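Long-range contact in probable arabinosyltransferase C (Mycobacterium tuberculosis, PDB 3PTY), which polymerises arabinose into the arabinan of the mycobacterial cell wall, and of which this chain is the C-terminal, lectin-like carbohydrate-binding domain: residues 162-167 and 210-215. Residues are numbered along the deposited sequence; the frame is centred on the assembly and turned at random.
Sequences APLLVV and NLRAPL
Two neighbouring antiparallel strands of a β-sandwich pair where L165 faces A213 and V167 faces L211, both hydrogen-bonded pairs. L165 N gives A213 O a bond of 2.7 Å, and A213 N returns one to L165 O; V167 and L211 exchange two more. Between these two pairs, at the non-hydrogen-bonded pair V166-R212, V166 CA rests 3.3 Å from L211 O as a CA-H...O contact. Where the first strand begins and the second ends, P163, centre of an inverse gamma turn, accepts L215 N on its O at 3.0 Å. Proline suits position 214: facing L164 in a non-hydrogen-bonded pair, it owes this pairing no N-H. Apolar L215 lies over the backbone at L164 N, its CD2 3.9 Å from L165 CB; small A213 sets CB 4.3 Å from L165 CB. On the face of V166 and R212, β-branched V166, suited to a strand, lays CG1 against N210 OD1, which is hydrogen-bonded to T168 OG1 and R246 NH2. R212 bends at chi2 (113°), bringing NE to N210 O at 2.8 Å; NH1 hydrogen-bonds to W335 O. V166, N210 and R212 pack on Y330 of strand 322-331 in the mixed sheet; strands 240-242 and 195-202 flank the pair within the antiparallel sheet.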
# COMPACT_ATOMS: atom_id res chain seq x y z
N ALA A 162 -19.09 19.69 -4.68
CA ALA A 162 -19.48 18.30 -4.86
C ALA A 162 -20.96 18.20 -4.48
O ALA A 162 -21.43 18.96 -3.64
CB ALA A 162 -18.65 17.39 -3.98
N PRO A 163 -21.70 17.27 -5.11
CA PRO A 163 -23.13 17.14 -4.83
C PRO A 163 -23.37 16.29 -3.58
O PRO A 163 -24.19 15.37 -3.60
CB PRO A 163 -23.66 16.40 -6.06
CG PRO A 163 -22.50 15.54 -6.48
CD PRO A 163 -21.24 16.29 -6.11
N LEU A 164 -22.66 16.60 -2.50
CA LEU A 164 -22.71 15.79 -1.29
C LEU A 164 -22.81 16.67 -0.06
O LEU A 164 -22.24 17.76 -0.03
CB LEU A 164 -21.43 14.97 -1.15
CG LEU A 164 -21.04 13.98 -2.25
CD1 LEU A 164 -19.64 13.47 -1.98
CD2 LEU A 164 -22.04 12.83 -2.29
N LEU A 165 -23.50 16.17 0.95
CA LEU A 165 -23.44 16.76 2.28
C LEU A 165 -22.48 15.87 3.04
O LEU A 165 -22.67 14.65 3.11
CB LEU A 165 -24.83 16.74 2.92
CG LEU A 165 -25.09 17.45 4.26
CD1 LEU A 165 -24.30 16.81 5.41
CD2 LEU A 165 -24.80 18.93 4.17
N VAL A 166 -21.42 16.46 3.60
CA VAL A 166 -20.36 15.67 4.20
C VAL A 166 -20.17 16.02 5.66
O VAL A 166 -20.27 17.18 6.05
CB VAL A 166 -19.03 15.88 3.44
CG1 VAL A 166 -17.84 15.33 4.24
CG2 VAL A 166 -19.11 15.22 2.06
N VAL A 167 -19.91 15.00 6.47
CA VAL A 167 -19.56 15.20 7.87
C VAL A 167 -18.30 14.40 8.18
O VAL A 167 -18.28 13.19 7.98
CB VAL A 167 -20.70 14.73 8.79
CG1 VAL A 167 -20.22 14.68 10.24
CG2 VAL A 167 -21.91 15.64 8.64
N ASN A 210 -14.70 10.75 6.06
CA ASN A 210 -15.78 11.60 5.58
C ASN A 210 -17.04 10.81 5.29
O ASN A 210 -17.09 10.03 4.35
CB ASN A 210 -15.32 12.36 4.33
CG ASN A 210 -14.28 13.41 4.66
OD1 ASN A 210 -14.47 14.22 5.56
ND2 ASN A 210 -13.16 13.39 3.93
N LEU A 211 -18.07 11.02 6.12
CA LEU A 211 -19.39 10.45 5.85
C LEU A 211 -20.02 11.27 4.73
O LEU A 211 -19.86 12.48 4.68
CB LEU A 211 -20.27 10.52 7.10
CG LEU A 211 -19.71 9.97 8.41
CD1 LEU A 211 -20.67 10.24 9.56
CD2 LEU A 211 -19.40 8.48 8.30
N ARG A 212 -20.74 10.60 3.82
CA ARG A 212 -21.32 11.30 2.67
C ARG A 212 -22.79 11.00 2.49
O ARG A 212 -23.21 9.84 2.56
CB ARG A 212 -20.57 10.97 1.37
CG ARG A 212 -19.06 11.08 1.43
CD ARG A 212 -18.41 9.70 1.28
NE ARG A 212 -16.98 9.72 1.60
CZ ARG A 212 -16.01 9.54 0.72
NH1 ARG A 212 -16.31 9.31 -0.56
NH2 ARG A 212 -14.74 9.55 1.11
N ALA A 213 -23.55 12.05 2.22
CA ALA A 213 -24.97 11.93 1.92
C ALA A 213 -25.24 12.70 0.63
O ALA A 213 -24.96 13.90 0.56
CB ALA A 213 -25.79 12.50 3.07
N PRO A 214 -25.79 12.03 -0.39
CA PRO A 214 -26.05 12.71 -1.66
C PRO A 214 -27.06 13.83 -1.49
O PRO A 214 -28.14 13.61 -0.92
CB PRO A 214 -26.64 11.59 -2.54
CG PRO A 214 -27.21 10.62 -1.53
CD PRO A 214 -26.18 10.61 -0.45
N LEU A 215 -26.73 15.03 -1.96
CA LEU A 215 -27.67 16.15 -1.87
C LEU A 215 -28.96 15.85 -2.61
O LEU A 215 -30.01 16.40 -2.28
CB LEU A 215 -27.04 17.44 -2.42
CG LEU A 215 -25.91 18.05 -1.60
CD1 LEU A 215 -25.32 19.26 -2.33
CD2 LEU A 215 -26.41 18.46 -0.21